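Local coordinates for endo-beta-1,2-glucanase (Talaromyces funiculosus, PDB 6IMV), which hydrolyses internal beta-1,2-glucosidic linkages of beta-1,2-glucans and belongs to a glycoside hydrolase family first recognised through this fungal enzyme, at residues V340-D352 against D357-S369. Residues are numbered along the deposited sequence; the frame is centred on the assembly and turned at random.
Sequences VPGMFASINNVTD and DVVGYISNAGIPS. With NAG (2-acetamido-2-deoxy-beta-D-glucopyranose), chain C; BGC (beta-D-glucopyranose), chain I.
The ring of Y361 is held between protein and sugar: I347 O lies 3.5 Å above one face, offset toward the rim, and glucose C1 sits 3.7 Å over the centre of the opposite face. N348 CG, S363 OG and a water lie at the ring edge, in its plane; the N348 amide is turned 79° from the ring. With CG anti to the backbone N (chi1 -172°), the ring lies across the neighbouring strand, where that water joins Y361 OH (2.6 Å) to S346 O. N348 ND2 donates to glucose O4 at 2.9 Å, nearly straight (169°), and also bonds E418; two acceptors thus fix the amide's rotation. An alanine in place of Y361 would probably leave the glucose without the ring it rests on, and the bridging water without its phenol partner. I347 and I362 form an antiparallel hydrogen-bonded pair; S346 OG donates to S363 O (2.6 Å) on an in-plane lone pair. Away from the glucose, I362 CD1 packs against the N349 amide, whose ND2 carries the N-linked NAG, and I362 CG1 reaches its acetyl methyl. This hairpin thus presents an aromatic face and an amide to the glucose pocket, while its other side bears the glycan.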
# COMPACT_ATOMS: atom_id res chain seq x y z
N VAL A 340 -3.85 7.32 -22.71
CA VAL A 340 -3.07 6.28 -22.04
C VAL A 340 -4.00 5.13 -21.66
O VAL A 340 -5.05 5.35 -21.05
CB VAL A 340 -2.33 6.84 -20.81
CG1 VAL A 340 -1.48 5.78 -20.14
CG2 VAL A 340 -1.49 8.06 -21.16
N PRO A 341 -3.67 3.87 -22.02
CA PRO A 341 -4.53 2.72 -21.74
C PRO A 341 -4.37 2.15 -20.32
O PRO A 341 -4.61 0.96 -20.09
CB PRO A 341 -4.08 1.73 -22.83
CG PRO A 341 -2.62 2.00 -22.97
CD PRO A 341 -2.50 3.50 -22.83
N GLY A 342 -4.02 3.01 -19.38
CA GLY A 342 -3.83 2.66 -17.99
C GLY A 342 -3.63 3.91 -17.17
O GLY A 342 -3.81 5.04 -17.68
N MET A 343 -3.26 3.73 -15.89
CA MET A 343 -2.94 4.85 -15.04
C MET A 343 -1.58 4.60 -14.36
O MET A 343 -1.01 3.52 -14.48
CB MET A 343 -4.07 5.08 -14.02
CG MET A 343 -5.38 5.40 -14.67
SD MET A 343 -6.71 5.82 -13.50
CE MET A 343 -7.09 4.22 -12.80
N PHE A 344 -1.08 5.62 -13.66
CA PHE A 344 0.32 5.72 -13.26
C PHE A 344 0.50 5.65 -11.73
O PHE A 344 -0.26 6.25 -10.96
CB PHE A 344 0.90 7.05 -13.76
CG PHE A 344 1.04 7.14 -15.25
CD1 PHE A 344 1.98 6.38 -15.92
CD2 PHE A 344 0.23 7.99 -15.99
CE1 PHE A 344 2.11 6.46 -17.30
CE2 PHE A 344 0.36 8.08 -17.37
CZ PHE A 344 1.31 7.32 -18.02
N ALA A 345 1.54 4.92 -11.32
CA ALA A 345 2.00 4.86 -9.95
C ALA A 345 3.47 4.41 -9.92
O ALA A 345 3.94 3.76 -10.86
CB ALA A 345 1.12 3.93 -9.15
N SER A 346 4.19 4.78 -8.86
CA SER A 346 5.54 4.31 -8.64
C SER A 346 5.57 2.78 -8.81
O SER A 346 4.72 2.06 -8.26
CB SER A 346 6.04 4.71 -7.26
OG SER A 346 5.89 6.10 -7.04
N ILE A 347 6.54 2.29 -9.59
CA ILE A 347 6.50 0.91 -10.08
C ILE A 347 7.88 0.50 -10.61
O ILE A 347 8.68 1.34 -11.04
CB ILE A 347 5.42 0.78 -11.18
CG1 ILE A 347 5.06 -0.67 -11.47
CG2 ILE A 347 5.82 1.51 -12.47
CD1 ILE A 347 4.31 -1.35 -10.35
N ASN A 348 8.15 -0.81 -10.58
CA ASN A 348 9.30 -1.40 -11.24
C ASN A 348 9.15 -1.24 -12.76
O ASN A 348 8.05 -1.35 -13.31
CB ASN A 348 9.50 -2.87 -10.87
CG ASN A 348 10.12 -3.01 -9.50
OD1 ASN A 348 11.33 -2.83 -9.34
ND2 ASN A 348 9.30 -3.28 -8.50
N ASN A 349 10.30 -1.00 -13.40
CA ASN A 349 10.44 -0.86 -14.83
C ASN A 349 10.39 -2.25 -15.46
O ASN A 349 10.37 -3.28 -14.75
CB ASN A 349 11.75 -0.14 -15.16
CG ASN A 349 11.73 0.62 -16.47
OD1 ASN A 349 10.81 0.49 -17.28
ND2 ASN A 349 12.76 1.43 -16.66
N VAL A 350 10.42 -2.28 -16.80
CA VAL A 350 10.36 -3.51 -17.58
C VAL A 350 11.57 -4.41 -17.29
O VAL A 350 12.64 -3.95 -16.86
CB VAL A 350 10.26 -3.21 -19.09
CG1 VAL A 350 9.04 -2.39 -19.42
CG2 VAL A 350 11.51 -2.53 -19.62
N THR A 351 11.36 -5.70 -17.54
CA THR A 351 12.39 -6.70 -17.57
C THR A 351 13.11 -6.63 -18.91
O THR A 351 12.49 -6.49 -19.96
CB THR A 351 11.78 -8.10 -17.38
OG1 THR A 351 11.15 -8.14 -16.10
CG2 THR A 351 12.81 -9.21 -17.49
N ASP A 352 14.44 -6.75 -18.86
CA ASP A 352 15.25 -7.03 -20.01
C ASP A 352 15.19 -8.54 -20.26
O ASP A 352 15.75 -9.31 -19.49
CB ASP A 352 16.69 -6.56 -19.81
CG ASP A 352 17.58 -6.80 -21.02
OD1 ASP A 352 17.14 -7.53 -21.94
OD2 ASP A 352 18.69 -6.25 -21.04
N ASP A 357 16.51 -9.42 -15.73
CA ASP A 357 16.55 -8.41 -14.67
C ASP A 357 15.61 -7.25 -15.02
O ASP A 357 15.46 -6.86 -16.18
CB ASP A 357 17.95 -7.83 -14.45
CG ASP A 357 19.02 -8.88 -14.16
OD1 ASP A 357 18.67 -9.93 -13.59
OD2 ASP A 357 20.19 -8.64 -14.54
N VAL A 358 15.00 -6.69 -13.98
CA VAL A 358 14.27 -5.44 -14.05
C VAL A 358 15.30 -4.32 -14.24
O VAL A 358 16.31 -4.30 -13.54
CB VAL A 358 13.41 -5.27 -12.79
CG1 VAL A 358 13.07 -3.83 -12.49
CG2 VAL A 358 12.16 -6.13 -12.89
N VAL A 359 15.03 -3.39 -15.16
CA VAL A 359 16.05 -2.41 -15.56
C VAL A 359 16.16 -1.28 -14.52
O VAL A 359 17.17 -0.59 -14.48
CB VAL A 359 15.84 -1.85 -16.98
CG1 VAL A 359 15.91 -2.95 -18.02
CG2 VAL A 359 14.55 -1.09 -17.12
N GLY A 360 15.15 -1.10 -13.67
CA GLY A 360 15.19 -0.08 -12.63
C GLY A 360 13.83 0.10 -11.98
O GLY A 360 12.89 -0.61 -12.31
N TYR A 361 13.76 1.04 -11.03
CA TYR A 361 12.50 1.42 -10.40
C TYR A 361 12.10 2.84 -10.82
O TYR A 361 12.90 3.76 -10.75
CB TYR A 361 12.60 1.30 -8.89
CG TYR A 361 11.28 1.49 -8.19
CD1 TYR A 361 10.37 0.46 -8.11
CD2 TYR A 361 10.92 2.72 -7.65
CE1 TYR A 361 9.14 0.62 -7.49
CE2 TYR A 361 9.70 2.90 -7.02
CZ TYR A 361 8.81 1.84 -6.94
OH TYR A 361 7.61 2.00 -6.31
N ILE A 362 10.84 3.00 -11.26
CA ILE A 362 10.29 4.30 -11.66
C ILE A 362 9.44 4.85 -10.51
O ILE A 362 8.28 4.45 -10.36
CB ILE A 362 9.44 4.19 -12.95
CG1 ILE A 362 10.18 3.47 -14.09
CG2 ILE A 362 8.95 5.56 -13.38
CD1 ILE A 362 9.25 2.91 -15.15
N SER A 363 10.02 5.78 -9.74
CA SER A 363 9.33 6.47 -8.65
C SER A 363 8.34 7.50 -9.20
O SER A 363 7.23 7.65 -8.68
CB SER A 363 10.31 7.18 -7.74
OG SER A 363 11.09 6.24 -7.02
N ASN A 364 8.81 8.24 -10.21
CA ASN A 364 8.22 9.51 -10.61
C ASN A 364 7.20 9.28 -11.74
O ASN A 364 7.32 9.86 -12.82
CB ASN A 364 9.31 10.51 -11.00
CG ASN A 364 10.21 10.02 -12.12
OD1 ASN A 364 10.40 8.83 -12.30
ND2 ASN A 364 10.77 10.95 -12.89
N ALA A 365 6.18 8.46 -11.46
CA ALA A 365 5.10 8.18 -12.40
C ALA A 365 3.76 8.59 -11.79
O ALA A 365 3.29 7.98 -10.81
CB ALA A 365 5.11 6.74 -12.80
N GLY A 366 3.14 9.61 -12.37
CA GLY A 366 1.87 10.14 -11.90
C GLY A 366 1.26 11.11 -12.90
O GLY A 366 1.15 10.80 -14.08
N ILE A 367 0.88 12.29 -12.39
CA ILE A 367 0.18 13.32 -13.16
C ILE A 367 0.87 14.65 -12.86
O ILE A 367 0.58 15.29 -11.85
CB ILE A 367 -1.32 13.35 -12.84
CG1 ILE A 367 -1.95 11.96 -12.98
CG2 ILE A 367 -2.03 14.40 -13.70
CD1 ILE A 367 -3.45 11.95 -12.89
N PRO A 368 1.83 15.06 -13.72
CA PRO A 368 2.73 16.17 -13.41
C PRO A 368 2.05 17.52 -13.14
O PRO A 368 2.55 18.27 -12.32
CB PRO A 368 3.65 16.32 -14.64
CG PRO A 368 3.30 15.20 -15.60
CD PRO A 368 2.16 14.40 -14.99
N SER A 369 0.95 17.82 -13.82
CA SER A 369 0.31 19.15 -13.73
C SER A 369 -0.34 19.39 -12.36
O SER A 369 -0.71 20.52 -12.05
CB SER A 369 -0.70 19.35 -14.84
OG SER A 369 -1.74 18.38 -14.77
C1 NAG C . 12.94 2.25 -17.84
C2 NAG C . 14.01 3.28 -17.55
C3 NAG C . 14.13 4.20 -18.76
C4 NAG C . 14.47 3.40 -19.99
C5 NAG C . 13.50 2.24 -20.17
C6 NAG C . 14.00 1.30 -21.27
C7 NAG C . 14.13 3.69 -15.14
C8 NAG C . 13.81 4.67 -14.05
N2 NAG C . 13.72 4.03 -16.35
O3 NAG C . 15.12 5.18 -18.52
O4 NAG C . 14.36 4.28 -21.12
O5 NAG C . 13.34 1.48 -18.97
O6 NAG C . 13.01 0.31 -21.48
O7 NAG C . 14.74 2.65 -14.92
C2 BGC I . 12.50 -1.04 -4.44
C3 BGC I . 12.09 -2.27 -5.28
C4 BGC I . 10.69 -2.80 -4.89
C5 BGC I . 9.70 -1.63 -4.81
C6 BGC I . 8.30 -2.06 -4.36
C1 BGC I . 11.39 -0.01 -4.43
O1 BGC I . 11.69 1.15 -3.64
O2 BGC I . 13.64 -0.45 -5.04
O3 BGC I . 13.05 -3.31 -5.15
O4 BGC I . 10.23 -3.80 -5.81
O5 BGC I . 10.19 -0.62 -3.93
O6 BGC I . 8.37 -2.53 -3.02
O HOH W 1 5.78 0.17 -6.46